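Local coordinates for protein LURP-one-related 15 (Arabidopsis thaliana, PDB 1ZXU) that is of unknown function but might be related to the phospholipid scramblase and tubby-like superfamily of membrane-tethered transcription factors, at residues 100-110 with 114-121. Sequence-based numbering, arbitrary orientation.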
loop_
_atom_site.group_PDB
_atom_site.type_symbol
_atom_site.label_atom_id
_atom_site.label_comp_id
_atom_site.label_asym_id
_atom_site.label_seq_id
_atom_site.Cartn_x
_atom_site.Cartn_y
_atom_site.Cartn_z
ATOM N N ASP A 100 -4.169 11.648 9.683
ATOM C CA ASP A 100 -3.657 10.596 10.544
ATOM C C ASP A 100 -4.474 9.286 10.549
ATOM O O ASP A 100 -4.281 8.391 11.383
ATOM C CB ASP A 100 -3.322 11.140 11.955
ATOM C CG ASP A 100 -4.558 11.355 12.852
ATOM O OD1 ASP A 100 -5.707 11.390 12.343
ATOM O OD2 ASP A 100 -4.345 11.500 14.102
ATOM N N ARG A 101 -5.443 9.189 9.631
ATOM C CA ARG A 101 -6.301 8.030 9.589
ATOM C C ARG A 101 -6.776 7.832 8.138
ATOM O O ARG A 101 -7.257 8.788 7.520
ATOM C CB ARG A 101 -7.494 8.301 10.450
ATOM C CG ARG A 101 -8.241 7.106 10.776
ATOM C CD ARG A 101 -9.375 7.535 11.638
ATOM N NE ARG A 101 -10.532 6.757 11.261
ATOM C CZ ARG A 101 -10.820 5.561 11.752
ATOM N NH1 ARG A 101 -10.047 5.001 12.682
ATOM N NH2 ARG A 101 -11.913 4.947 11.321
ATOM N N TRP A 102 -6.616 6.618 7.604
ATOM C CA TRP A 102 -7.038 6.293 6.193
ATOM C C TRP A 102 -7.888 5.063 6.261
ATOM O O TRP A 102 -7.618 4.163 7.078
ATOM C CB TRP A 102 -5.832 5.973 5.275
ATOM C CG TRP A 102 -4.864 7.116 5.084
ATOM C CD1 TRP A 102 -4.804 7.962 4.022
ATOM C CD2 TRP A 102 -3.877 7.570 6.033
ATOM N NE1 TRP A 102 -3.802 8.899 4.222
ATOM C CE2 TRP A 102 -3.211 8.670 5.438
ATOM C CE3 TRP A 102 -3.437 7.089 7.269
ATOM C CZ2 TRP A 102 -2.148 9.334 6.074
ATOM C CZ3 TRP A 102 -2.372 7.751 7.922
ATOM C CH2 TRP A 102 -1.742 8.870 7.308
ATOM N N GLN A 103 -8.934 5.003 5.427
ATOM C CA GLN A 103 -9.592 3.694 5.230
ATOM C C GLN A 103 -9.375 3.282 3.783
ATOM O O GLN A 103 -9.281 4.131 2.898
ATOM C CB GLN A 103 -11.080 3.744 5.528
ATOM C CG GLN A 103 -11.302 3.991 7.029
ATOM C CD GLN A 103 -12.697 3.749 7.500
ATOM O OE1 GLN A 103 -13.666 4.209 6.884
ATOM N NE2 GLN A 103 -12.815 3.036 8.624
ATOM N N VAL A 104 -9.326 1.974 3.565
ATOM C CA VAL A 104 -8.984 1.471 2.247
ATOM C C VAL A 104 -10.106 0.479 1.967
ATOM O O VAL A 104 -10.404 -0.409 2.802
ATOM C CB VAL A 104 -7.644 0.718 2.271
ATOM C CG1 VAL A 104 -7.314 0.198 0.868
ATOM C CG2 VAL A 104 -6.498 1.645 2.652
ATOM N N PHE A 105 -10.677 0.658 0.772
ATOM C CA PHE A 105 -11.893 -0.064 0.338
ATOM C C PHE A 105 -11.592 -0.874 -0.889
ATOM O O PHE A 105 -10.725 -0.515 -1.681
ATOM C CB PHE A 105 -12.959 0.955 -0.073
ATOM C CG PHE A 105 -13.348 1.878 1.065
ATOM C CD1 PHE A 105 -14.383 1.498 1.910
ATOM C CD2 PHE A 105 -12.642 3.043 1.320
ATOM C CE1 PHE A 105 -14.769 2.268 3.009
ATOM C CE2 PHE A 105 -13.027 3.857 2.458
ATOM C CZ PHE A 105 -14.111 3.445 3.284
ATOM N N ARG A 106 -12.325 -1.951 -1.047
ATOM C CA ARG A 106 -12.295 -2.749 -2.296
ATOM C C ARG A 106 -12.701 -1.942 -3.516
ATOM O O ARG A 106 -13.725 -1.259 -3.513
ATOM C CB ARG A 106 -13.342 -3.864 -2.222
ATOM C CG ARG A 106 -13.286 -4.734 -1.036
ATOM C CD ARG A 106 -14.479 -5.788 -1.033
ATOM N NE ARG A 106 -14.321 -6.637 0.148
ATOM C CZ ARG A 106 -13.551 -7.724 0.188
ATOM N NH1 ARG A 106 -12.922 -8.118 -0.921
ATOM N NH2 ARG A 106 -13.419 -8.413 1.338
ATOM N N GLY A 107 -11.905 -2.057 -4.575
ATOM C CA GLY A 107 -12.276 -1.506 -5.889
ATOM C C GLY A 107 -12.440 -0.017 -5.891
ATOM O O GLY A 107 -11.600 0.700 -5.273
ATOM N N GLY A 108 -13.465 0.474 -6.593
ATOM C CA GLY A 108 -13.717 1.885 -6.667
ATOM C C GLY A 108 -14.737 2.372 -5.662
ATOM O O GLY A 108 -15.400 3.363 -5.883
ATOM N N SER A 109 -14.847 1.715 -4.531
ATOM C CA SER A 109 -15.896 2.013 -3.572
ATOM C C SER A 109 -15.390 2.860 -2.406
ATOM O O SER A 109 -14.199 2.817 -2.099
ATOM C CB SER A 109 -16.394 0.681 -3.033
ATOM O OG SER A 109 -17.482 0.840 -2.148
ATOM N N THR A 110 -16.290 3.605 -1.744
ATOM C CA THR A 110 -16.022 4.102 -0.388
ATOM C C THR A 110 -17.170 3.683 0.569
ATOM O O THR A 110 -17.364 4.279 1.669
ATOM C CB THR A 110 -15.772 5.632 -0.376
ATOM O OG1 THR A 110 -16.885 6.315 -1.017
ATOM C CG2 THR A 110 -14.440 5.960 -1.111
ATOM N N ASP A 114 -17.554 -2.218 1.943
ATOM C CA ASP A 114 -16.354 -2.614 1.146
ATOM C C ASP A 114 -15.029 -2.320 1.859
ATOM O O ASP A 114 -13.966 -2.405 1.277
ATOM C CB ASP A 114 -16.377 -1.945 -0.218
ATOM C CG ASP A 114 -17.482 -2.466 -1.080
ATOM O OD1 ASP A 114 -17.684 -3.700 -1.033
ATOM O OD2 ASP A 114 -18.118 -1.645 -1.776
ATOM N N LEU A 115 -15.114 -2.003 3.138
ATOM C CA LEU A 115 -13.908 -1.665 3.903
ATOM C C LEU A 115 -12.954 -2.892 4.047
ATOM O O LEU A 115 -13.378 -4.023 4.567
ATOM C CB LEU A 115 -14.385 -1.140 5.276
ATOM C CG LEU A 115 -13.236 -0.741 6.185
ATOM C CD1 LEU A 115 -12.438 0.411 5.703
ATOM C CD2 LEU A 115 -13.729 -0.625 7.712
ATOM N N LEU A 116 -11.722 -2.697 3.653
ATOM C CA LEU A 116 -10.716 -3.744 3.763
ATOM C C LEU A 116 -9.862 -3.553 5.029
ATOM O O LEU A 116 -9.559 -4.535 5.732
ATOM C CB LEU A 116 -9.812 -3.790 2.549
ATOM C CG LEU A 116 -10.479 -4.328 1.289
ATOM C CD1 LEU A 116 -9.606 -4.039 0.071
ATOM C CD2 LEU A 116 -10.800 -5.791 1.430
ATOM N N TYR A 117 -9.440 -2.320 5.269
ATOM C CA TYR A 117 -8.633 -2.053 6.518
ATOM C C TYR A 117 -8.552 -0.565 6.748
ATOM O O TYR A 117 -8.848 0.255 5.856
ATOM C CB TYR A 117 -7.210 -2.602 6.423
ATOM C CG TYR A 117 -6.534 -2.410 5.098
ATOM C CD1 TYR A 117 -5.623 -1.392 4.885
ATOM C CD2 TYR A 117 -6.770 -3.355 4.069
ATOM C CE1 TYR A 117 -4.977 -1.261 3.571
ATOM C CE2 TYR A 117 -6.154 -3.226 2.819
ATOM C CZ TYR A 117 -5.271 -2.166 2.590
ATOM O OH TYR A 117 -4.643 -2.074 1.330
ATOM N N THR A 118 -8.192 -0.227 7.996
ATOM C CA THR A 118 -7.986 1.173 8.404
ATOM C C THR A 118 -6.540 1.288 8.831
ATOM O O THR A 118 -5.965 0.355 9.403
ATOM C CB THR A 118 -8.885 1.473 9.612
ATOM O OG1 THR A 118 -10.285 1.266 9.240
ATOM C CG2 THR A 118 -8.651 2.892 10.108
ATOM N N VAL A 119 -5.935 2.433 8.530
ATOM C CA VAL A 119 -4.519 2.659 8.833
ATOM C C VAL A 119 -4.487 3.903 9.704
ATOM O O VAL A 119 -5.113 4.906 9.368
ATOM C CB VAL A 119 -3.718 2.899 7.558
ATOM C CG1 VAL A 119 -2.266 3.136 7.920
ATOM C CG2 VAL A 119 -3.842 1.665 6.623
ATOM N N LYS A 120 -3.794 3.817 10.829
ATOM C CA LYS A 120 -3.695 4.953 11.736
ATOM C C LYS A 120 -2.231 5.351 11.849
ATOM O O LYS A 120 -1.329 4.495 11.981
ATOM C CB LYS A 120 -4.135 4.521 13.150
ATOM C CG LYS A 120 -5.577 4.067 13.318
ATOM C CD LYS A 120 -5.865 3.684 14.787
ATOM C CE LYS A 120 -7.206 3.013 14.952
ATOM N NZ LYS A 120 -7.552 2.876 16.404
ATOM N N ARG A 121 -1.988 6.641 11.901
ATOM C CA ARG A 121 -0.603 7.069 12.031
ATOM C C ARG A 121 -0.181 6.896 13.484
ATOM O O ARG A 121 -0.953 7.300 14.380
ATOM C CB ARG A 121 -0.456 8.520 11.587
ATOM C CG ARG A 121 0.991 8.921 11.248
ATOM C CD ARG A 121 0.897 10.165 10.406
ATOM N NE ARG A 121 2.036 11.055 10.564
ATOM C CZ ARG A 121 2.040 12.297 10.105
ATOM N NH1 ARG A 121 0.964 12.761 9.473
ATOM N NH2 ARG A 121 3.110 13.065 10.273
HETATM O O HOH W 1 -15.256 -5.623 2.754
#
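Val-104 lies against one face of the Tyr-117 ring: its CB sits 3.8 Å from the ring centroid and 22° off the normal, a CH-pi contact. Its CG2 reaches the CE1 side of the ring, while CG1 rests by CZ and OH. With a chi1 of 41°, CG of Tyr-117 is wedged between its own backbone N and carbonyl carbon, and the ring swings back over the valine. The Tyr-117 hydroxyl bonds Ser-202 of helix 197-211, and Trp-102, whose NE1 bonds Asp-209, extends this helix-facing surface, with CE3 4.2 Å from CG1 of Val-119.

On the other face, CD1 of Leu-115 fills the hollow between Gln-103 and Phe-105, 3.6 Å from CB of Gln-103 and offset toward the rim of one face of the Phe-105 ring; CA of Thr-110 covers the opposite face. Alongside Thr-118, Gln-103 donates NE2 to OG1 (3.1 Å), while its OE1 takes a bond from Gln-112. The CG2 methyl of Thr-118 lies over one face of the Arg-101 guanidinium, offset toward its rim.

Near the turn, CD2 of Leu-116 is centred over a face of the Arg-106 guanidinium, 3.6 Å from CZ. A water in the plane of that group joins NE to Leu-115 O. At the turn end of the contact, Ser-109 OG donates to the anti lone pair of Asp-114 OD2 (2.6 Å).

Val-104 O accepts from both Leu-116 N (2.8 Å) and Tyr-117 N (3.3 Å): both residues face Val-104, and the register shifts by one before Phe-105 pairs with Leu-115. The N-to-C directions of strands 101-106 and 115-120 differ by 159°, close to antiparallel; with a type II' turn from Arg-106 to Ser-109 in their connection they form a beta hairpin with a classic bulge, part of the closed antiparallel barrel around a central helix that characterises the tubby-like fold.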